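Local coordinates for hydrolase family protein (Deinococcus radiodurans R1, PDB 3CNH) that probably acts as a phosphatase of the haloacid dehalogenase-like superfamily, with a sodium ion bound at its probable active site, at residues F8-G13 against V139-P144; A145-G150 against L168-A173; S106-N109 against L114-Y117; L149-A154 against V177-V182. All coordinates share one frame; numbering follows the deposited sequence.

Contact 1. Residues F8-G13 against V139-P144; sequences FWDIGG and VMKPNP. With NA (sodium ion), chain C; PO4 (phosphate ion), chain D.
Asp10 and Lys141 cross obliquely in a buried salt bridge, with Lys141 NZ 2.9 Å from Asp10 OD1; counted as a hydrogen bond, the pair is weak. The lysine leaves its loop with an extended chain that bends once, at chi3 (-64°), so that the ammonium turns to reach the carboxylate. Metal bonds form the second group. Asp10 CG lies anti to the backbone N (chi1 178°), which places the carboxylate beside the carbonyl carbon. Its two oxygens have different partners: OD1 lies by the lysine and against the phosphate, at a spacing too short to interpret safely, while OD2 binds the sodium ion at 2.4 Å. The carbonyl Gly12 O (2.3 Å), two waters, phosphate O2 and Asp166 complete the sodium's surroundings. Hydrogen bonds to the phosphate form the third group. Gly12 N donates to phosphate O3 over 2.8 Å in a fairly straight bond (163°), with a weak one from Ile11 N to the same oxygen, and Lys141 NZ donates to phosphate O1 at 3.0 Å. The ammonium also pairs with Asp165 and bonds to Leu107 O, so several acceptors around it fix where it points. Such a carboxylate, lysine and metal around a phosphate fit the active site of the haloacid dehalogenase-like fold, although this phosphate probably came from the crystallisation liquor. Strand 6-9 runs between strands 103-108 and 161-165 of the parallel sheet and delivers Asp10 at its C-terminal end; Lys141 comes from the loop between helices 134-137 and 144-154, packed on Met146, Tyr147 and Asn170.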
# COMPACT_ATOMS: atom_id res chain seq x y z
N PHE A 8 -12.23 -0.29 2.09
CA PHE A 8 -10.83 -0.07 2.45
C PHE A 8 -9.98 -0.76 1.40
O PHE A 8 -10.14 -1.95 1.12
CB PHE A 8 -10.54 -0.67 3.82
CG PHE A 8 -11.23 0.04 4.96
CD1 PHE A 8 -12.56 -0.23 5.26
CD2 PHE A 8 -10.56 0.98 5.72
CE1 PHE A 8 -13.20 0.43 6.31
CE2 PHE A 8 -11.22 1.65 6.74
CZ PHE A 8 -12.52 1.37 7.04
N TRP A 9 -9.06 0.02 0.83
CA TRP A 9 -8.24 -0.43 -0.28
C TRP A 9 -6.75 -0.46 -0.00
O TRP A 9 -6.13 0.49 0.43
CB TRP A 9 -8.42 0.49 -1.51
CG TRP A 9 -9.75 0.47 -2.17
CD1 TRP A 9 -10.89 1.09 -1.75
CD2 TRP A 9 -10.09 -0.21 -3.39
NE1 TRP A 9 -11.93 0.81 -2.60
CE2 TRP A 9 -11.47 0.02 -3.63
CE3 TRP A 9 -9.39 -1.02 -4.27
CZ2 TRP A 9 -12.12 -0.49 -4.74
CZ3 TRP A 9 -10.03 -1.51 -5.37
CH2 TRP A 9 -11.39 -1.27 -5.58
N ASP A 10 -6.21 -1.62 -0.28
CA ASP A 10 -4.76 -1.83 -0.40
C ASP A 10 -4.40 -1.00 -1.64
O ASP A 10 -5.23 -0.82 -2.57
CB ASP A 10 -4.57 -3.33 -0.61
CG ASP A 10 -3.19 -3.77 -0.79
OD1 ASP A 10 -2.28 -3.15 -0.27
OD2 ASP A 10 -3.05 -4.87 -1.45
N ILE A 11 -3.17 -0.49 -1.68
CA ILE A 11 -2.72 0.27 -2.87
C ILE A 11 -1.81 -0.60 -3.73
O ILE A 11 -2.12 -0.96 -4.84
CB ILE A 11 -2.11 1.60 -2.52
CG1 ILE A 11 -3.13 2.45 -1.75
CG2 ILE A 11 -1.64 2.34 -3.80
CD1 ILE A 11 -2.63 3.84 -1.33
N GLY A 12 -0.68 -0.99 -3.15
CA GLY A 12 0.28 -1.84 -3.89
C GLY A 12 -0.27 -3.21 -4.25
O GLY A 12 -0.72 -3.95 -3.38
N GLY A 13 -0.20 -3.54 -5.53
CA GLY A 13 -0.69 -4.79 -6.08
C GLY A 13 -2.17 -4.81 -6.39
O GLY A 13 -2.71 -5.82 -6.85
N VAL A 139 1.48 1.29 12.79
CA VAL A 139 1.12 -0.15 12.76
C VAL A 139 0.96 -0.51 11.29
O VAL A 139 0.77 0.36 10.46
CB VAL A 139 -0.14 -0.55 13.59
CG1 VAL A 139 0.20 -0.58 15.10
CG2 VAL A 139 -1.25 0.41 13.30
N MSE A 140 1.07 -1.80 10.99
CA MSE A 140 1.03 -2.28 9.60
C MSE A 140 0.18 -3.54 9.46
O MSE A 140 0.04 -4.32 10.39
CB MSE A 140 2.46 -2.59 9.11
CG MSE A 140 3.00 -3.79 9.77
SE MSE A 140 4.76 -4.32 9.04
CE MSE A 140 5.59 -3.02 9.70
N LYS A 141 -0.43 -3.69 8.30
CA LYS A 141 -1.05 -4.96 7.97
C LYS A 141 0.08 -5.97 8.06
O LYS A 141 1.22 -5.65 7.70
CB LYS A 141 -1.61 -4.93 6.55
CG LYS A 141 -2.73 -3.97 6.34
CD LYS A 141 -3.28 -4.04 4.89
CE LYS A 141 -2.27 -3.63 3.91
NZ LYS A 141 -2.78 -3.45 2.53
N PRO A 142 -0.21 -7.21 8.43
CA PRO A 142 -1.50 -7.83 8.68
C PRO A 142 -1.93 -7.82 10.15
O PRO A 142 -2.73 -8.63 10.59
CB PRO A 142 -1.24 -9.29 8.26
CG PRO A 142 0.13 -9.52 8.73
CD PRO A 142 0.87 -8.21 8.46
N ASN A 143 -1.33 -6.92 10.91
CA ASN A 143 -1.68 -6.78 12.35
C ASN A 143 -3.18 -6.55 12.52
O ASN A 143 -3.74 -5.63 11.92
CB ASN A 143 -0.91 -5.63 12.97
CG ASN A 143 -1.02 -5.58 14.49
OD1 ASN A 143 -1.91 -6.19 15.10
ND2 ASN A 143 -0.13 -4.81 15.11
N PRO A 144 -3.85 -7.41 13.29
CA PRO A 144 -5.28 -7.15 13.49
C PRO A 144 -5.55 -5.71 13.95
O PRO A 144 -6.59 -5.14 13.63
CB PRO A 144 -5.66 -8.16 14.58
CG PRO A 144 -4.65 -9.28 14.40
CD PRO A 144 -3.39 -8.63 13.97
NA NA C . -0.76 -5.46 -1.67
P PO4 D . 0.38 -2.01 0.26
O1 PO4 D . -0.17 -2.28 1.59
O2 PO4 D . 0.19 -3.25 -0.63
O3 PO4 D . -0.06 -0.70 -0.41
O4 PO4 D . 1.90 -1.91 0.30
O HOH W 1 1.30 -6.13 -2.57
O HOH W 2 -0.77 -6.55 0.30

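Contact 2. Residues A145-G150 against L168-A173; sequences AMYRLG and LQNVQA
The ring of Tyr147 has Ala173 C over one face, 4.1 Å from the ring plane and nearer its border than its middle, and the methyl Ala173 CB against its CE2 at 3.5 Å. Asn170 O approaches the ring obliquely, nearest to CZ, while the Asn170 amide plane stands 60° from that of the ring. This is helix-to-helix packing in the Rossmann-like core of the haloacid dehalogenase-like fold: helix 144-154 leads into strand 161-165, and helix 168-176 makes the following beta-alpha-beta crossover to strand 180-183. The two helices are not in intimate backbone contact, since the nearest CA pair, Tyr147 and Ala173, is 8.0 Å apart; one long side chain spans the interval. With CG beside the backbone N and anti to the carbonyl carbon (chi1 -64°), the ring reaches across to helix 168-176, and its hydroxyl arrives at the first turn. Substituting an alanine for Tyr147 would probably open a gap beside Ala173 CB and leave the Asn170 side chain without its hydroxyl neighbour. The Asn170 amide has a weak hydrogen bond from its ND2 to Asp165, and Lys141 packs on both Tyr147 and Asn170. At the end of the ring, Tyr147 OH lies 3.0 Å from Asn170 OD1 and only 3.2 Å from Asn170 CB.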
# COMPACT_ATOMS: atom_id res chain seq x y z
N ALA A 145 -4.60 -5.16 14.71
CA ALA A 145 -4.78 -3.78 15.23
C ALA A 145 -4.91 -2.75 14.10
O ALA A 145 -5.55 -1.70 14.26
CB ALA A 145 -3.61 -3.38 16.15
N MSE A 146 -4.27 -3.01 12.97
CA MSE A 146 -4.34 -2.04 11.84
C MSE A 146 -5.77 -1.98 11.30
O MSE A 146 -6.31 -0.92 11.00
CB MSE A 146 -3.41 -2.46 10.73
CG MSE A 146 -3.48 -1.72 9.48
SE MSE A 146 -3.03 0.18 9.75
CE MSE A 146 -2.02 0.51 8.06
N TYR A 147 -6.36 -3.15 11.15
CA TYR A 147 -7.73 -3.24 10.62
C TYR A 147 -8.70 -2.54 11.58
O TYR A 147 -9.57 -1.77 11.17
CB TYR A 147 -8.13 -4.71 10.34
CG TYR A 147 -7.29 -5.33 9.27
CD1 TYR A 147 -7.46 -5.01 7.95
CD2 TYR A 147 -6.20 -6.16 9.61
CE1 TYR A 147 -6.64 -5.55 6.97
CE2 TYR A 147 -5.39 -6.70 8.63
CZ TYR A 147 -5.61 -6.40 7.32
OH TYR A 147 -4.76 -6.94 6.38
N ARG A 148 -8.52 -2.83 12.85
CA ARG A 148 -9.38 -2.25 13.89
C ARG A 148 -9.24 -0.73 13.92
O ARG A 148 -10.19 0.00 14.10
CB ARG A 148 -9.12 -2.88 15.27
CG ARG A 148 -9.47 -4.39 15.30
CD ARG A 148 -9.52 -5.02 16.68
NE ARG A 148 -10.30 -6.26 16.62
CZ ARG A 148 -9.76 -7.47 16.67
NH1 ARG A 148 -8.47 -7.63 16.87
NH2 ARG A 148 -10.54 -8.53 16.58
N LEU A 149 -8.02 -0.27 13.71
CA LEU A 149 -7.74 1.18 13.72
C LEU A 149 -8.45 1.85 12.55
O LEU A 149 -9.10 2.91 12.67
CB LEU A 149 -6.24 1.43 13.69
CG LEU A 149 -5.81 2.89 13.77
CD1 LEU A 149 -6.50 3.69 14.90
CD2 LEU A 149 -4.26 2.90 13.85
N GLY A 150 -8.43 1.19 11.42
CA GLY A 150 -9.06 1.74 10.21
C GLY A 150 -10.57 1.90 10.44
O GLY A 150 -11.18 2.92 10.12
N LEU A 168 -3.80 -13.02 0.46
CA LEU A 168 -4.73 -13.83 1.23
C LEU A 168 -4.55 -13.61 2.73
O LEU A 168 -5.52 -13.53 3.46
CB LEU A 168 -4.59 -15.30 0.91
CG LEU A 168 -5.53 -16.24 1.66
CD1 LEU A 168 -7.01 -16.00 1.33
CD2 LEU A 168 -5.08 -17.67 1.33
N GLN A 169 -3.30 -13.55 3.18
CA GLN A 169 -3.07 -13.35 4.63
C GLN A 169 -3.75 -12.09 5.14
O GLN A 169 -4.30 -12.05 6.26
CB GLN A 169 -1.57 -13.33 4.93
CG GLN A 169 -1.20 -13.22 6.42
CD GLN A 169 0.33 -13.29 6.61
OE1 GLN A 169 1.06 -13.47 5.62
NE2 GLN A 169 0.82 -13.13 7.84
N ASN A 170 -3.75 -11.05 4.31
CA ASN A 170 -4.38 -9.76 4.67
C ASN A 170 -5.90 -9.86 4.63
O ASN A 170 -6.61 -9.29 5.47
CB ASN A 170 -3.87 -8.60 3.83
CG ASN A 170 -2.51 -8.13 4.28
OD1 ASN A 170 -2.22 -8.16 5.46
ND2 ASN A 170 -1.72 -7.61 3.37
N VAL A 171 -6.41 -10.59 3.65
CA VAL A 171 -7.85 -10.82 3.53
C VAL A 171 -8.36 -11.57 4.75
O VAL A 171 -9.40 -11.23 5.39
CB VAL A 171 -8.20 -11.57 2.20
CG1 VAL A 171 -9.64 -12.07 2.20
CG2 VAL A 171 -7.87 -10.64 1.02
N GLN A 172 -7.61 -12.59 5.11
CA GLN A 172 -7.97 -13.42 6.25
C GLN A 172 -7.93 -12.64 7.56
O GLN A 172 -8.77 -12.80 8.43
CB GLN A 172 -7.14 -14.71 6.31
CG GLN A 172 -7.41 -15.66 5.15
CD GLN A 172 -6.48 -16.83 5.11
OE1 GLN A 172 -5.31 -16.70 5.47
NE2 GLN A 172 -6.97 -17.97 4.65
N ALA A 173 -6.92 -11.79 7.73
CA ALA A 173 -6.78 -10.98 8.96
C ALA A 173 -7.94 -10.00 9.11
O ALA A 173 -8.48 -9.81 10.18
CB ALA A 173 -5.42 -10.22 8.99

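Contact 3. Residues S106-N109 against L114-Y117; sequences SLNN and LNEY. With PO4 (phosphate ion), chain D.
Asn108 and Asn115 join strand 103-108 to helix 112-122 by an amide-to-amide hydrogen bond, and the residues before and after Asn108 show how its side chain is set. Ser106 comes first: its OG donates to Asn108 OD1 over 2.8 Å, from above the carbonyl plane, bracing the amide from within the same strand. Leu107 faces the other way, onto Met146 and Tyr147 of helix 144-154. At Asn108, CG sits between the backbone N and the carbonyl carbon (chi1 71°), which points the amide toward the helix. Its ND2 donates to Asn115 OD1 at 3.0 Å, with an N-H...O angle of 156°. The acceptor lies nearly in the amide plane of Asn108, whereas the donor stands 39° out of the carbonyl plane of Asn115, so the bond is well aimed from the donor side only. Thr133 of the neighbouring strand 131-133 also hydrogen-bonds Asn108 OD1, and weakly Asn115 ND2. With an alanine here in place of Asn108, Ser106 OG and Asn115 OD1 would probably both lose their partner, and the Asn115 amide would be freer to turn. Asn108 CB lies 3.3 Å from phosphate O3. Next in the chain, Asn109 N donates an almost straight bond of 2.7 Å to phosphate O1, and its ND2 reaches the carbonyl of Lys141. The place matches motif II, where haloacid dehalogenase-like enzymes usually have a serine or threonine; here Asn108 probably takes that position, its amide turned to the helix while the next N-H meets the phosphate.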
# COMPACT_ATOMS: atom_id res chain seq x y z
N SER A 106 -7.89 4.25 1.99
CA SER A 106 -6.77 3.28 1.86
C SER A 106 -6.52 2.67 3.21
O SER A 106 -6.75 3.28 4.27
CB SER A 106 -5.45 3.88 1.32
OG SER A 106 -4.68 4.49 2.34
N LEU A 107 -5.98 1.47 3.14
CA LEU A 107 -5.46 0.77 4.34
C LEU A 107 -4.26 0.01 3.79
O LEU A 107 -4.40 -1.01 3.13
CB LEU A 107 -6.50 -0.15 4.98
CG LEU A 107 -6.07 -0.71 6.33
CD1 LEU A 107 -6.02 0.40 7.40
CD2 LEU A 107 -6.96 -1.85 6.85
N ASN A 108 -3.09 0.61 3.96
CA ASN A 108 -1.92 0.16 3.21
C ASN A 108 -0.63 0.39 3.90
O ASN A 108 -0.54 1.22 4.82
CB ASN A 108 -1.86 0.89 1.85
CG ASN A 108 -1.49 2.38 1.97
OD1 ASN A 108 -2.19 3.17 2.61
ND2 ASN A 108 -0.37 2.76 1.33
N ASN A 109 0.33 -0.43 3.53
CA ASN A 109 1.70 -0.33 4.06
C ASN A 109 2.62 0.36 3.07
O ASN A 109 2.82 -0.09 1.94
CB ASN A 109 2.29 -1.72 4.31
CG ASN A 109 1.54 -2.52 5.39
OD1 ASN A 109 0.71 -1.97 6.15
ND2 ASN A 109 1.90 -3.83 5.50
N LEU A 114 7.26 7.65 -0.45
CA LEU A 114 6.72 6.92 -1.61
C LEU A 114 5.21 6.98 -1.60
O LEU A 114 4.58 7.12 -2.63
CB LEU A 114 7.15 5.46 -1.72
CG LEU A 114 8.56 5.17 -2.23
CD1 LEU A 114 8.78 3.64 -2.32
CD2 LEU A 114 8.80 5.83 -3.56
N ASN A 115 4.64 6.89 -0.42
CA ASN A 115 3.15 6.93 -0.31
C ASN A 115 2.60 8.22 -0.90
O ASN A 115 1.70 8.24 -1.75
CB ASN A 115 2.70 6.82 1.16
CG ASN A 115 1.24 6.42 1.29
OD1 ASN A 115 0.77 5.45 0.65
ND2 ASN A 115 0.52 7.14 2.15
N GLU A 116 3.22 9.31 -0.52
CA GLU A 116 2.74 10.67 -0.92
C GLU A 116 3.00 10.89 -2.40
O GLU A 116 2.18 11.46 -3.10
CB GLU A 116 3.27 11.73 0.05
CG GLU A 116 2.50 11.47 1.37
CD GLU A 116 2.79 12.40 2.50
OE1 GLU A 116 3.71 13.24 2.38
OE2 GLU A 116 2.10 12.25 3.54
N TYR A 117 4.12 10.37 -2.89
CA TYR A 117 4.42 10.47 -4.33
C TYR A 117 3.36 9.71 -5.13
O TYR A 117 2.86 10.17 -6.15
CB TYR A 117 5.81 9.90 -4.65
CG TYR A 117 6.02 9.67 -6.12
CD1 TYR A 117 6.50 10.68 -6.94
CD2 TYR A 117 5.74 8.44 -6.70
CE1 TYR A 117 6.67 10.49 -8.30
CE2 TYR A 117 5.89 8.23 -8.07
CZ TYR A 117 6.38 9.27 -8.86
OH TYR A 117 6.58 9.11 -10.19
P PO4 D . 0.38 -2.01 0.26
O1 PO4 D . -0.17 -2.28 1.59
O2 PO4 D . 0.19 -3.25 -0.63
O3 PO4 D . -0.06 -0.70 -0.41
O4 PO4 D . 1.90 -1.91 0.30

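Contact 4. Residues L149-A154 against V177-V182; sequences LGLTLA and VGMHAV
The nearest backbone pair, Leu151 and Met179, has its CA atoms 9.0 Å apart, so helix 144-154 and the segment entering strand 180-183 meet through side chains alone. The contact belongs to the Rossmann-like layering of the fold, where helix 144-154 packs on strands 6-9 and 161-165 and meets the approach to edge strand 180-183. Just before that strand, Gly178 takes a positive phi (103°) and closes helix 168-176 with a Schellman motif; a CB there would collide with Val177 O. This turn sets Val177 and Met179 (a selenomethionine) so that both point their side chains toward the helix. Leu151 CD1 rests on Met179 CG at 3.8 Å and, more loosely, on Val177 CG2 at 4.4 Å. The leucine and the selenomethionine run alongside each other in opposite directions, an apolar contact without hydrogen bonds. Phe8 and Ala161 touch both residues and join them to the neighbouring strands 6-9 and 161-165. Met179 starts out extended and then bends at chi3 (80°), which brings its terminal CE to 4.1 Å from Leu151 CD2.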
# COMPACT_ATOMS: atom_id res chain seq x y z
N LEU A 149 -8.02 -0.27 13.71
CA LEU A 149 -7.74 1.18 13.72
C LEU A 149 -8.45 1.85 12.55
O LEU A 149 -9.10 2.91 12.67
CB LEU A 149 -6.24 1.43 13.69
CG LEU A 149 -5.81 2.89 13.77
CD1 LEU A 149 -6.50 3.69 14.90
CD2 LEU A 149 -4.26 2.90 13.85
N GLY A 150 -8.43 1.19 11.42
CA GLY A 150 -9.06 1.74 10.21
C GLY A 150 -10.57 1.90 10.44
O GLY A 150 -11.18 2.92 10.12
N LEU A 151 -11.15 0.85 11.02
CA LEU A 151 -12.57 0.85 11.35
C LEU A 151 -12.91 1.97 12.34
O LEU A 151 -13.93 2.68 12.21
CB LEU A 151 -12.99 -0.51 11.95
CG LEU A 151 -12.97 -1.66 10.95
CD1 LEU A 151 -13.24 -2.98 11.68
CD2 LEU A 151 -13.96 -1.46 9.76
N THR A 152 -12.06 2.11 13.32
CA THR A 152 -12.24 3.13 14.36
C THR A 152 -12.19 4.55 13.77
O THR A 152 -12.99 5.42 14.10
CB THR A 152 -11.21 2.99 15.49
OG1 THR A 152 -11.40 1.72 16.13
CG2 THR A 152 -11.39 4.11 16.54
N LEU A 153 -11.26 4.76 12.85
CA LEU A 153 -11.08 6.10 12.24
C LEU A 153 -12.24 6.41 11.32
O LEU A 153 -12.72 7.55 11.27
CB LEU A 153 -9.73 6.23 11.53
CG LEU A 153 -8.52 6.14 12.49
CD1 LEU A 153 -7.26 6.03 11.65
CD2 LEU A 153 -8.52 7.34 13.43
N ALA A 154 -12.68 5.40 10.59
CA ALA A 154 -13.83 5.59 9.65
C ALA A 154 -15.18 5.59 10.35
O ALA A 154 -16.19 6.05 9.80
CB ALA A 154 -13.81 4.51 8.53
N VAL A 177 -11.25 -9.92 12.13
CA VAL A 177 -11.74 -8.80 12.99
C VAL A 177 -13.20 -8.48 12.71
O VAL A 177 -13.80 -7.59 13.31
CB VAL A 177 -10.88 -7.51 12.94
CG1 VAL A 177 -9.37 -7.87 13.24
CG2 VAL A 177 -11.05 -6.74 11.63
N GLY A 178 -13.77 -9.24 11.79
CA GLY A 178 -15.18 -9.13 11.45
C GLY A 178 -15.56 -8.41 10.17
O GLY A 178 -16.73 -8.23 9.87
N MSE A 179 -14.56 -7.97 9.44
CA MSE A 179 -14.79 -7.26 8.17
C MSE A 179 -15.10 -8.22 7.04
O MSE A 179 -14.73 -9.40 7.09
CB MSE A 179 -13.53 -6.45 7.73
CG MSE A 179 -13.18 -5.32 8.67
SE MSE A 179 -11.50 -4.57 8.16
CE MSE A 179 -12.00 -3.49 6.73
N HIS A 180 -15.81 -7.72 6.04
CA HIS A 180 -15.85 -8.44 4.79
C HIS A 180 -14.53 -8.17 4.10
O HIS A 180 -13.84 -7.20 4.38
CB HIS A 180 -16.97 -7.95 3.91
CG HIS A 180 -18.31 -8.20 4.49
ND1 HIS A 180 -18.88 -9.45 4.50
CD2 HIS A 180 -19.20 -7.37 5.08
CE1 HIS A 180 -20.07 -9.38 5.08
NE2 HIS A 180 -20.28 -8.13 5.46
N ALA A 181 -14.15 -9.07 3.21
CA ALA A 181 -12.91 -8.90 2.46
C ALA A 181 -12.97 -9.68 1.16
O ALA A 181 -13.65 -10.70 1.06
CB ALA A 181 -11.68 -9.34 3.30
N VAL A 182 -12.35 -9.10 0.16
CA VAL A 182 -12.17 -9.74 -1.14
C VAL A 182 -10.72 -9.66 -1.58
O VAL A 182 -10.12 -8.60 -1.50
CB VAL A 182 -12.98 -9.02 -2.24
CG1 VAL A 182 -12.78 -9.74 -3.57
CG2 VAL A 182 -14.49 -9.01 -1.86

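All four contacts are buried and none belongs to the surface, but they differ in depth: contacts 1 and 3 are centred about 6 and 5 Å from the centre of the chain, contacts 2 and 4 about 13 and 16 Å. Their chemistry follows this division: the inner two are polar, gathered at the ends of neighbouring strands 6-9 and 103-108, and both touch the phosphate. Contacts 2 and 4 share helix 144-154; contact 2 mixes an aromatic ring with an amide, whereas contact 4 is wholly apolar. Phe8 packs against Gly150, Ala154 and Met179 of contact 4, while Lys141 lies against Tyr147 and Asn170, tying contact 1 to both outer contacts.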